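Local coordinates for penicillin-binding protein A (Mycobacterium tuberculosis, PDB 3UN7) that probably cross-links the peptidoglycan of the mycobacterial cell wall as a penicillin-binding D,D-transpeptidase and takes part in regulating cell length, at residues P50-Y55 with S151-L156; R112-G117 with A145-P150. All blocks are in the same frame, centred on the assembly; numbering follows the deposited sequence.

Interaction 1. Residues P50-Y55 with S151-L156; sequences PNPEVY and SYDPNL
At the junction between the N-terminal dimerisation region and the transpeptidase domain, P52 and E53 in the first turn of helix 52-59 pack against the loop that leads from strand 143-149 into helix 154-157. S151 makes the hydrogen bond that joins the two: its OG donates to E53 O at 2.7 Å, in the carbonyl plane and on a lone pair. With OG anti to the backbone N (chi1 -165°), the hydroxyl faces the carbonyl of E53 in helix 52-59. A water adds a second link, accepting from S151 N at 2.9 Å and donating to E53 OE1. Between these bonds the backbones come close, and E53 CA makes a CA-H...O contact of 3.3 Å with Y152 O.

The P52 ring lies across the start of helix 154-157. Its CB meets D153 OD1 at 3.1 Å and N155 ND2, while P154 CD comes up against the same CB at 3.5 Å. D153 is the N-cap of that helix: OD1 takes N155 N at 2.8 Å from above the carboxylate plane, and N155 ND2, also at 2.8 Å, on its syn lone pair. N155 ND2 also donates to the carbonyl of Y49, tying the cap back to the chain just before P50.

Two donors of N155 on D153 OD1 should limit rotation of the carboxylate, against which the P52 ring packs. Y152 O, buried here, has no hydrogen-bond partner in the model; the E53 CA contact is probably a partial substitute.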
loop_
_atom_site.group_PDB
_atom_site.type_symbol
_atom_site.label_atom_id
_atom_site.label_comp_id
_atom_site.label_asym_id
_atom_site.label_seq_id
_atom_site.Cartn_x
_atom_site.Cartn_y
_atom_site.Cartn_z
ATOM N N PRO A 50 -22.251 -0.343 6.518
ATOM C CA PRO A 50 -22.631 1.015 6.970
ATOM C C PRO A 50 -21.692 2.164 6.576
ATOM O O PRO A 50 -22.115 3.317 6.627
ATOM C CB PRO A 50 -22.707 0.872 8.500
ATOM C CG PRO A 50 -21.734 -0.196 8.828
ATOM C CD PRO A 50 -21.791 -1.180 7.642
ATOM N N ASN A 51 -20.446 1.873 6.189
ATOM C CA ASN A 51 -19.576 2.912 5.626
ATOM C C ASN A 51 -18.958 2.342 4.347
ATOM O O ASN A 51 -17.737 2.091 4.281
ATOM C CB ASN A 51 -18.516 3.367 6.642
ATOM C CG ASN A 51 -17.899 4.710 6.290
ATOM O OD1 ASN A 51 -18.123 5.249 5.203
ATOM N ND2 ASN A 51 -17.127 5.274 7.228
ATOM N N PRO A 52 -19.804 2.144 3.316
ATOM C CA PRO A 52 -19.530 1.123 2.300
ATOM C C PRO A 52 -18.327 1.405 1.390
ATOM O O PRO A 52 -17.475 0.529 1.236
ATOM C CB PRO A 52 -20.833 1.050 1.497
ATOM C CG PRO A 52 -21.501 2.383 1.704
ATOM C CD PRO A 52 -21.033 2.918 3.024
ATOM N N GLU A 53 -18.236 2.600 0.813
ATOM C CA GLU A 53 -17.137 2.897 -0.131
ATOM C C GLU A 53 -15.783 2.893 0.579
ATOM O O GLU A 53 -14.781 2.364 0.058
ATOM C CB GLU A 53 -17.356 4.230 -0.876
ATOM C CG GLU A 53 -18.611 4.259 -1.740
ATOM C CD GLU A 53 -18.673 5.452 -2.693
ATOM O OE1 GLU A 53 -17.700 6.233 -2.768
ATOM O OE2 GLU A 53 -19.708 5.608 -3.385
ATOM N N VAL A 54 -15.765 3.471 1.779
ATOM C CA VAL A 54 -14.547 3.568 2.567
ATOM C C VAL A 54 -13.923 2.194 2.841
ATOM O O VAL A 54 -12.718 2.021 2.621
ATOM C CB VAL A 54 -14.772 4.295 3.898
ATOM C CG1 VAL A 54 -13.482 4.293 4.724
ATOM C CG2 VAL A 54 -15.249 5.728 3.643
ATOM N N TYR A 55 -14.734 1.234 3.298
ATOM C CA TYR A 55 -14.210 -0.101 3.676
ATOM C C TYR A 55 -14.377 -1.203 2.630
ATOM O O TYR A 55 -14.040 -2.348 2.894
ATOM C CB TYR A 55 -14.804 -0.564 5.022
ATOM C CG TYR A 55 -14.397 0.343 6.154
ATOM C CD1 TYR A 55 -15.204 1.416 6.521
ATOM C CD2 TYR A 55 -13.197 0.142 6.846
ATOM C CE1 TYR A 55 -14.840 2.289 7.569
ATOM C CE2 TYR A 55 -12.829 0.997 7.907
ATOM C CZ TYR A 55 -13.654 2.067 8.238
ATOM O OH TYR A 55 -13.310 2.924 9.235
ATOM N N SER A 151 -13.966 4.038 -5.115
ATOM C CA SER A 151 -14.454 2.785 -4.554
ATOM C C SER A 151 -15.903 2.612 -4.998
ATOM O O SER A 151 -16.370 3.343 -5.866
ATOM C CB SER A 151 -14.318 2.795 -3.036
ATOM O OG SER A 151 -14.466 1.488 -2.502
ATOM N N TYR A 152 -16.608 1.649 -4.417
ATOM C CA TYR A 152 -17.971 1.330 -4.816
ATOM C C TYR A 152 -18.767 0.987 -3.568
ATOM O O TYR A 152 -18.197 0.806 -2.495
ATOM C CB TYR A 152 -17.982 0.139 -5.779
ATOM C CG TYR A 152 -17.606 -1.154 -5.117
ATOM C CD1 TYR A 152 -18.592 -2.060 -4.700
ATOM C CD2 TYR A 152 -16.269 -1.465 -4.860
ATOM C CE1 TYR A 152 -18.256 -3.236 -4.046
ATOM C CE2 TYR A 152 -15.926 -2.643 -4.217
ATOM C CZ TYR A 152 -16.922 -3.518 -3.808
ATOM O OH TYR A 152 -16.574 -4.693 -3.185
ATOM N N ASP A 153 -20.073 0.855 -3.723
ATOM C CA ASP A 153 -20.944 0.564 -2.587
ATOM C C ASP A 153 -21.343 -0.923 -2.578
ATOM O O ASP A 153 -22.187 -1.334 -3.366
ATOM C CB ASP A 153 -22.170 1.480 -2.672
ATOM C CG ASP A 153 -23.160 1.246 -1.555
ATOM O OD1 ASP A 153 -22.913 0.391 -0.684
ATOM O OD2 ASP A 153 -24.193 1.954 -1.544
ATOM N N PRO A 154 -20.731 -1.739 -1.688
ATOM C CA PRO A 154 -21.111 -3.161 -1.630
ATOM C C PRO A 154 -22.580 -3.408 -1.319
ATOM O O PRO A 154 -23.056 -4.497 -1.576
ATOM C CB PRO A 154 -20.225 -3.717 -0.500
ATOM C CG PRO A 154 -19.023 -2.795 -0.514
ATOM C CD PRO A 154 -19.649 -1.442 -0.731
ATOM N N ASN A 155 -23.296 -2.404 -0.802
ATOM C CA ASN A 155 -24.743 -2.554 -0.550
ATOM C C ASN A 155 -25.504 -2.847 -1.826
ATOM O O ASN A 155 -26.529 -3.525 -1.800
ATOM C CB ASN A 155 -25.333 -1.323 0.143
ATOM C CG ASN A 155 -24.851 -1.194 1.565
ATOM O OD1 ASN A 155 -25.187 -2.025 2.413
ATOM N ND2 ASN A 155 -24.024 -0.173 1.832
ATOM N N LEU A 156 -24.992 -2.336 -2.939
ATOM C CA LEU A 156 -25.569 -2.596 -4.259
ATOM C C LEU A 156 -25.597 -4.070 -4.637
ATOM O O LEU A 156 -26.608 -4.578 -5.174
ATOM C CB LEU A 156 -24.785 -1.827 -5.323
ATOM C CG LEU A 156 -25.067 -0.320 -5.422
ATOM C CD1 LEU A 156 -24.082 0.365 -6.403
ATOM C CD2 LEU A 156 -26.521 -0.033 -5.808
HETATM O O HOH W 1 -15.581 6.492 -5.130
#

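Interaction 2. Residues R112-G117 with A145-P150; sequences RIQQAG and ALVSSP
Helix 112-117 runs alongside strand 145-149 with the axes 7.6 Å apart at closest approach and their N-to-C directions 24° from parallel. The strand is an outer one of the five-stranded antiparallel sheet of the transpeptidase domain, in the penicillin-binding protein fold related to beta-lactamases, and the helix packs on it beside the C-terminal helix 446-458.

Q114 reaches the strand with its carboxamide, which pairs with the backbone of L146 at both ends. Q114 OE1 accepts from L146 N at 2.9 Å, nearly straight at 164°, and Q114 NE2 donates to L146 O at 2.8 Å, from well above the plane of that carbonyl. CG stands anti to the backbone N and the chain then bends at chi2 (90°), bringing the amide along the strand. L146 thus has both backbone polar groups bound by one side chain, while A145 and V147 pair with strand 131-136. A further NE2 bond, to helix 52-59, helps hold the amide's orientation.

Apolar contacts fill in beside the amide. I113 CG2 touches A145 CB at 3.8 Å, and I113 also meets V453 and A457 of helix 446-458. G117, with no side chain, approaches V147 with its backbone, G117 C lying 4.3 Å from V147 CG1. The V147 and Q114 side chains run alongside each other, pointing opposite ways, with V147 CG2 sitting 3.6 Å from Q114 O and 3.8 Å from Q114 CD.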
loop_
_atom_site.group_PDB
_atom_site.type_symbol
_atom_site.label_atom_id
_atom_site.label_comp_id
_atom_site.label_asym_id
_atom_site.label_seq_id
_atom_site.Cartn_x
_atom_site.Cartn_y
_atom_site.Cartn_z
ATOM N N ARG A 112 -10.208 5.416 12.359
ATOM C CA ARG A 112 -9.706 6.799 12.294
ATOM C C ARG A 112 -8.696 6.951 11.168
ATOM O O ARG A 112 -8.739 7.925 10.416
ATOM C CB ARG A 112 -9.054 7.215 13.613
ATOM C CG ARG A 112 -9.988 7.187 14.802
ATOM C CD ARG A 112 -9.326 7.754 16.049
ATOM N NE ARG A 112 -9.706 9.150 16.276
ATOM C CZ ARG A 112 -10.284 9.611 17.387
ATOM N NH1 ARG A 112 -10.543 8.795 18.406
ATOM N NH2 ARG A 112 -10.593 10.902 17.485
ATOM N N ILE A 113 -7.807 5.972 11.031
ATOM C CA ILE A 113 -6.778 6.040 10.001
ATOM C C ILE A 113 -7.395 5.804 8.614
ATOM O O ILE A 113 -7.168 6.580 7.698
ATOM C CB ILE A 113 -5.605 5.072 10.293
ATOM C CG1 ILE A 113 -5.072 5.323 11.715
ATOM C CG2 ILE A 113 -4.455 5.245 9.264
ATOM C CD1 ILE A 113 -3.962 4.352 12.132
ATOM N N GLN A 114 -8.198 4.751 8.482
ATOM C CA GLN A 114 -8.889 4.451 7.221
ATOM C C GLN A 114 -9.695 5.670 6.723
ATOM O O GLN A 114 -9.616 6.032 5.546
ATOM C CB GLN A 114 -9.814 3.246 7.408
ATOM C CG GLN A 114 -10.516 2.803 6.130
ATOM C CD GLN A 114 -9.721 1.772 5.356
ATOM O OE1 GLN A 114 -8.645 1.372 5.780
ATOM N NE2 GLN A 114 -10.261 1.323 4.221
ATOM N N GLN A 115 -10.475 6.268 7.629
ATOM C CA GLN A 115 -11.307 7.428 7.324
ATOM C C GLN A 115 -10.467 8.629 6.904
ATOM O O GLN A 115 -10.811 9.294 5.931
ATOM C CB GLN A 115 -12.232 7.790 8.495
ATOM C CG GLN A 115 -13.371 8.776 8.135
ATOM C CD GLN A 115 -14.405 8.151 7.207
ATOM O OE1 GLN A 115 -14.903 7.062 7.480
ATOM N NE2 GLN A 115 -14.711 8.827 6.092
ATOM N N ALA A 116 -9.347 8.876 7.595
ATOM C CA ALA A 116 -8.448 9.968 7.206
ATOM C C ALA A 116 -7.844 9.756 5.822
ATOM O O ALA A 116 -7.755 10.686 5.037
ATOM C CB ALA A 116 -7.350 10.161 8.242
ATOM N N GLY A 117 -7.429 8.529 5.520
ATOM C CA GLY A 117 -6.863 8.236 4.203
ATOM C C GLY A 117 -7.909 8.453 3.127
ATOM O O GLY A 117 -7.653 9.127 2.122
ATOM N N ALA A 145 -4.661 0.618 7.603
ATOM C CA ALA A 145 -5.545 1.183 6.613
ATOM C C ALA A 145 -5.221 0.557 5.285
ATOM O O ALA A 145 -4.054 0.275 4.977
ATOM C CB ALA A 145 -5.400 2.723 6.534
ATOM N N LEU A 146 -6.277 0.344 4.512
ATOM C CA LEU A 146 -6.192 -0.187 3.172
ATOM C C LEU A 146 -7.254 0.566 2.385
ATOM O O LEU A 146 -8.426 0.218 2.427
ATOM C CB LEU A 146 -6.473 -1.691 3.193
ATOM C CG LEU A 146 -5.983 -2.541 2.025
ATOM C CD1 LEU A 146 -4.451 -2.590 1.996
ATOM C CD2 LEU A 146 -6.572 -3.967 2.150
ATOM N N VAL A 147 -6.835 1.641 1.736
ATOM C CA VAL A 147 -7.742 2.558 1.041
ATOM C C VAL A 147 -7.533 2.475 -0.462
ATOM O O VAL A 147 -6.404 2.452 -0.933
ATOM C CB VAL A 147 -7.573 4.008 1.528
ATOM C CG1 VAL A 147 -8.480 4.956 0.735
ATOM C CG2 VAL A 147 -7.915 4.112 3.024
ATOM N N SER A 148 -8.631 2.404 -1.209
ATOM C CA SER A 148 -8.565 2.435 -2.674
ATOM C C SER A 148 -9.590 3.449 -3.169
ATOM O O SER A 148 -10.657 3.605 -2.563
ATOM C CB SER A 148 -8.816 1.036 -3.259
ATOM O OG SER A 148 -8.491 0.996 -4.645
ATOM N N SER A 149 -9.258 4.161 -4.244
ATOM C CA SER A 149 -10.117 5.229 -4.752
ATOM C C SER A 149 -10.009 5.261 -6.289
ATOM O O SER A 149 -8.908 5.129 -6.829
ATOM C CB SER A 149 -9.702 6.568 -4.127
ATOM O OG SER A 149 -10.548 7.639 -4.510
ATOM N N PRO A 150 -11.146 5.372 -7.005
ATOM C CA PRO A 150 -12.525 5.425 -6.513
ATOM C C PRO A 150 -12.894 4.074 -5.899
ATOM O O PRO A 150 -12.193 3.091 -6.120
ATOM C CB PRO A 150 -13.351 5.679 -7.789
ATOM C CG PRO A 150 -12.503 5.123 -8.908
ATOM C CD PRO A 150 -11.085 5.438 -8.481
#

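In the fold
The two contacts lie about 12 Å apart, centre to centre, and interaction 2 is nested inside the chain loop closed by interaction 1: strand 143-149 of interaction 2 runs on into the loop and helix 154-157 of interaction 1. Interaction 2 is buried, with a bidentate amide-to-backbone pairing set among aliphatic groups. Interaction 1 is partly buried and relies instead on a serine hydroxyl, a bridging water and a proline against a helix cap. Helix 52-59, with N51 just before it, meets helix 111-123: V54 O accepts from Q114 NE2 at 3.0 Å, N51 ND2 donates to Q115 OE1 at 2.9 Å, and the ring of Y55 packs on Q114. Both lie away from the acyl-ester serine, predicted to be S193.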